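PDB 5IB9: aminopeptidase from Aneurinibacillus sp. AM-1, which probably works as a zinc-dependent aminopeptidase, removing single residues from the N-termini of peptides. Local coordinates for residues A[58-63]-A[269-274]. Numbering follows the deposited sequence.
Sequences QPFQFE and FGAEEN. With ZN (zinc ion), chain B; BES (2-(3-amino-2-hydroxy-4-phenyl-butyrylamino)-4-methyl-pentanoic acid), chain H.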
ATOM      1  N   GLN A  58       9.984   6.172   8.662  1.00  8.95           N
ATOM      2  CA  GLN A  58       8.973   6.030   7.583  1.00 10.13           C
ATOM      3  C   GLN A  58       7.568   5.913   8.191  1.00 10.21           C
ATOM      4  O   GLN A  58       7.309   4.950   8.870  1.00 10.56           O
ATOM      5  CB  GLN A  58       9.316   4.822   6.714  1.00 10.65           C
ATOM      6  CG  GLN A  58       8.259   4.622   5.539  1.00  9.39           C
ATOM      7  CD  GLN A  58       8.356   3.294   4.915  1.00 10.72           C
ATOM      8  OE1 GLN A  58       8.941   2.310   5.444  1.00 11.17           O
ATOM      9  NE2 GLN A  58       7.833   3.169   3.730  1.00 11.02           N
ATOM     10  N   PRO A  59       6.656   6.875   7.920  1.00  9.36           N
ATOM     11  CA  PRO A  59       5.285   6.804   8.499  1.00  9.71           C
ATOM     12  C   PRO A  59       4.465   5.965   7.613  1.00 10.79           C
ATOM     13  O   PRO A  59       4.725   5.894   6.370  1.00 13.05           O
ATOM     14  CB  PRO A  59       4.803   8.277   8.478  1.00  9.57           C
ATOM     15  CG  PRO A  59       5.483   8.848   7.178  1.00 10.70           C
ATOM     16  CD  PRO A  59       6.850   8.095   7.067  1.00  9.87           C
ATOM     17  N   PHE A  60       3.362   5.399   8.144  1.00 10.52           N
ATOM     18  CA  PHE A  60       2.397   4.759   7.260  1.00 11.02           C
ATOM     19  C   PHE A  60       1.055   4.723   7.988  1.00 13.80           C
ATOM     20  O   PHE A  60       1.010   4.651   9.172  1.00 12.61           O
ATOM     21  CB  PHE A  60       2.793   3.326   6.770  1.00 11.25           C
ATOM     22  CG  PHE A  60       3.066   2.372   7.864  1.00 10.53           C
ATOM     23  CD1 PHE A  60       2.054   1.579   8.495  1.00 11.00           C
ATOM     24  CD2 PHE A  60       4.336   2.315   8.421  1.00 10.90           C
ATOM     25  CE1 PHE A  60       2.408   0.748   9.586  1.00  9.81           C
ATOM     26  CE2 PHE A  60       4.635   1.480   9.477  1.00 10.42           C
ATOM     27  CZ  PHE A  60       3.720   0.658  10.071  1.00 10.16           C
ATOM     28  N   GLN A  61      -0.043   4.842   7.250  1.00 16.68           N
ATOM     29  CA  GLN A  61      -1.347   4.714   7.898  1.00 17.27           C
ATOM     30  C   GLN A  61      -1.868   3.301   7.731  1.00 18.01           C
ATOM     31  O   GLN A  61      -1.544   2.598   6.755  1.00 19.85           O
ATOM     32  CB  GLN A  61      -2.357   5.705   7.303  1.00 18.68           C
ATOM     33  CG  GLN A  61      -2.019   7.150   7.678  1.00 18.96           C
ATOM     34  CD  GLN A  61      -2.962   8.214   7.021  1.00 28.95           C
ATOM     35  OE1 GLN A  61      -3.880   7.864   6.271  1.00 32.82           O
ATOM     36  NE2 GLN A  61      -2.693   9.508   7.275  1.00 29.24           N
ATOM     37  N   PHE A  62      -2.761   2.900   8.641  1.00 16.26           N
ATOM     38  CA  PHE A  62      -3.430   1.610   8.537  1.00 19.99           C
ATOM     39  C   PHE A  62      -4.695   1.768   9.328  1.00 20.72           C
ATOM     40  O   PHE A  62      -4.873   2.714  10.121  1.00 19.43           O
ATOM     41  CB  PHE A  62      -2.504   0.475   9.061  1.00 20.06           C
ATOM     42  CG  PHE A  62      -2.328   0.490  10.535  1.00 17.88           C
ATOM     43  CD1 PHE A  62      -3.094  -0.316  11.366  1.00 23.93           C
ATOM     44  CD2 PHE A  62      -1.409   1.396  11.149  1.00 20.44           C
ATOM     45  CE1 PHE A  62      -2.920  -0.271  12.757  1.00 22.76           C
ATOM     46  CE2 PHE A  62      -1.234   1.472  12.497  1.00 26.54           C
ATOM     47  CZ  PHE A  62      -1.984   0.645  13.345  1.00 25.34           C
ATOM     48  N   GLU A  63      -5.578   0.792   9.134  1.00 22.73           N
ATOM     49  CA  GLU A  63      -6.872   0.853   9.806  1.00 25.97           C
ATOM     50  C   GLU A  63      -6.780   0.089  11.113  1.00 25.48           C
ATOM     51  O   GLU A  63      -6.503  -1.107  11.092  1.00 29.57           O
ATOM     52  CB  GLU A  63      -7.956   0.274   8.858  1.00 27.38           C
ATOM     53  CG  GLU A  63      -8.247   1.113   7.599  1.00 30.04           C
ATOM     54  CD  GLU A  63      -8.599   2.578   7.910  1.00 40.78           C
ATOM     55  OE1 GLU A  63      -7.885   3.513   7.411  1.00 41.72           O
ATOM     56  OE2 GLU A  63      -9.596   2.797   8.650  1.00 43.96           O
ATOM     57  N   PHE A 269      10.421  -2.347  12.792  1.00  8.44           N
ATOM     58  CA  PHE A 269       9.163  -2.185  12.038  1.00  7.46           C
ATOM     59  C   PHE A 269       7.988  -1.911  12.939  1.00  9.33           C
ATOM     60  O   PHE A 269       7.913  -2.494  14.022  1.00  9.61           O
ATOM     61  CB  PHE A 269       8.887  -3.446  11.272  1.00  8.21           C
ATOM     62  CG  PHE A 269       9.921  -3.878  10.287  1.00  7.40           C
ATOM     63  CD1 PHE A 269      10.115  -3.144   9.084  1.00  8.13           C
ATOM     64  CD2 PHE A 269      10.717  -4.980  10.484  1.00  8.47           C
ATOM     65  CE1 PHE A 269      11.086  -3.528   8.145  1.00  9.48           C
ATOM     66  CE2 PHE A 269      11.684  -5.389   9.546  1.00  8.07           C
ATOM     67  CZ  PHE A 269      11.849  -4.657   8.401  1.00  9.20           C
ATOM     68  N   GLY A 270       7.061  -1.078  12.459  1.00  8.07           N
ATOM     69  CA  GLY A 270       5.814  -0.875  13.221  1.00  8.68           C
ATOM     70  C   GLY A 270       4.746  -1.833  12.750  1.00  9.33           C
ATOM     71  O   GLY A 270       4.821  -2.454  11.703  1.00 10.27           O
ATOM     72  N   ALA A 271       3.711  -1.947  13.597  1.00 10.73           N
ATOM     73  CA  ALA A 271       2.447  -2.647  13.206  1.00 11.55           C
ATOM     74  C   ALA A 271       2.697  -4.011  12.752  1.00  9.82           C
ATOM     75  O   ALA A 271       2.024  -4.534  11.895  1.00 12.09           O
ATOM     76  CB  ALA A 271       1.595  -1.773  12.204  1.00 12.54           C
ATOM     77  N   GLU A 272       3.685  -4.728  13.281  1.00 10.10           N
ATOM     78  CA  GLU A 272       3.922  -6.137  12.987  1.00 10.55           C
ATOM     79  C   GLU A 272       2.715  -6.994  13.429  1.00 11.05           C
ATOM     80  O   GLU A 272       2.310  -7.901  12.681  1.00 12.72           O
ATOM     81  CB  GLU A 272       5.261  -6.644  13.575  1.00 11.40           C
ATOM     82  CG  GLU A 272       5.638  -8.057  13.106  1.00 10.90           C
ATOM     83  CD  GLU A 272       5.094  -9.157  14.048  1.00 13.06           C
ATOM     84  OE1 GLU A 272       4.504  -8.862  15.119  1.00 14.41           O
ATOM     85  OE2 GLU A 272       5.303 -10.300  13.587  1.00 17.33           O
ATOM     86  N   GLU A 273       2.204  -6.635  14.596  1.00 13.29           N
ATOM     87  CA  GLU A 273       1.182  -7.544  15.200  1.00 13.76           C
ATOM     88  C   GLU A 273      -0.143  -7.387  14.473  1.00 15.85           C
ATOM     89  O   GLU A 273      -1.013  -8.287  14.631  1.00 18.34           O
ATOM     90  CB  GLU A 273       1.050  -7.161  16.642  1.00 11.36           C
ATOM     91  CG  GLU A 273       2.290  -7.379  17.591  1.00 15.10           C
ATOM     92  CD  GLU A 273       2.656  -8.856  17.834  1.00 11.43           C
ATOM     93  OE1 GLU A 273       2.024  -9.743  17.175  1.00 17.02           O
ATOM     94  OE2 GLU A 273       3.645  -9.069  18.678  1.00 13.75           O
ATOM     95  N   ASN A 274      -0.277  -6.353  13.684  1.00 14.97           N
ATOM     96  CA  ASN A 274      -1.438  -6.083  12.863  1.00 18.04           C
ATOM     97  C   ASN A 274      -1.435  -6.748  11.511  1.00 18.60           C
ATOM     98  O   ASN A 274      -2.293  -6.441  10.668  1.00 23.30           O
ATOM     99  CB  ASN A 274      -1.577  -4.519  12.610  1.00 19.32           C
ATOM    100  CG  ASN A 274      -1.577  -3.713  13.908  1.00 21.13           C
ATOM    101  OD1 ASN A 274      -2.647  -3.353  14.446  1.00 34.70           O
ATOM    102  ND2 ASN A 274      -0.405  -3.576  14.501  1.00 20.68           N
TER
HETATM  103 ZN    ZN B1001       3.677 -11.172  18.534  1.00 15.26          ZN
HETATM  104  N2  BES H1007       6.671 -13.248  17.213  1.00 29.66           N
HETATM  105  C1  BES H1007       5.344 -13.528  16.664  1.00 27.97           C
HETATM  106  C6  BES H1007       5.470 -14.690  15.683  1.00 33.25           C
HETATM  107  C7  BES H1007       5.763 -16.081  16.238  1.00 35.98           C
HETATM  108  C8  BES H1007       5.197 -16.564  17.444  1.00 34.28           C
HETATM  109  C12 BES H1007       6.608 -16.922  15.481  1.00 37.64           C
HETATM  110  C9  BES H1007       5.487 -17.878  17.870  1.00 36.77           C
HETATM  111  C11 BES H1007       6.905 -18.244  15.916  1.00 37.15           C
HETATM  112  C10 BES H1007       6.342 -18.706  17.116  1.00 38.14           C
HETATM  113  C2  BES H1007       4.785 -12.275  15.980  1.00 30.12           C
HETATM  114  O2  BES H1007       5.066 -11.276  16.958  1.00 16.18           O
HETATM  115  C3  BES H1007       3.316 -12.501  15.871  1.00 31.36           C
HETATM  116  O3  BES H1007       2.669 -12.565  16.911  1.00 33.29           O
HETATM  117  N1  BES H1007       2.830 -12.705  14.695  1.00 31.73           N
HETATM  118  C4  BES H1007       1.404 -13.014  14.554  1.00 32.45           C
HETATM  119  C13 BES H1007       1.228 -13.174  13.054  1.00 32.18           C
HETATM  120  C14 BES H1007       1.507 -11.903  12.244  1.00 36.21           C
HETATM  121  C15 BES H1007       1.138 -12.280  10.815  1.00 33.67           C
HETATM  122  C16 BES H1007       0.776 -10.651  12.733  1.00 31.23           C
HETATM  123  C5  BES H1007       1.016 -14.369  15.132  1.00 38.43           C
HETATM  124  O1  BES H1007      -0.206 -14.601  15.367  1.00 42.14           O
HETATM  125  O4  BES H1007       1.856 -15.257  15.365  1.00 34.51           O
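Phe60 and Phe62 both lean on Ala271 from one side of the strand, each with CG placed between its backbone N and carbonyl carbon (chi1 56° and 71°), which carries both rings over to the loop 269-274. The two rings use the methyl differently. Phe60 comes edge-on, its CE1 3.7 Å from Ala271 CB, whereas the same CB lies over one face of the Phe62 ring, 4.3 Å from CE2. Phe60 also brings CZ to 3.7 Å from Gly270 O. Further along, Phe62 CE1 meets Asn274 OD1 at 3.5 Å, the side chains crossing nearly at right angles with ring and amide planes 59° apart. The loop joins strand 263-269 to helix 277-283 in the M28 peptidase domain, and strand 55-66 covers it from the side away from the inhibitor. Beyond Ala271 the chain turns to the dinuclear zinc site: Glu273 grips one zinc ion unevenly, with OE2 at 2.1 Å and OE1 at 2.6 Å, while Asp240 and His371 complete the protein ligands. Bestatin closes on the same ion through its hydroxyl O2 and carbonyl O3. Glu272 turns its carboxylate to that hydroxyl, OE1 standing 3.1 Å from BES O2, a placement consistent with the general-base glutamate of related M28 enzymes. An alanine in place of Glu272 would probably leave the zinc-bound hydroxyl O2 of BES without its carboxylate neighbour and open a gap beside BES C2. Asp230 accepts both backbone N-H groups, OD1 from Glu272 and OD2 from Glu273, and so probably steadies the turn from which their carboxylates reach the site.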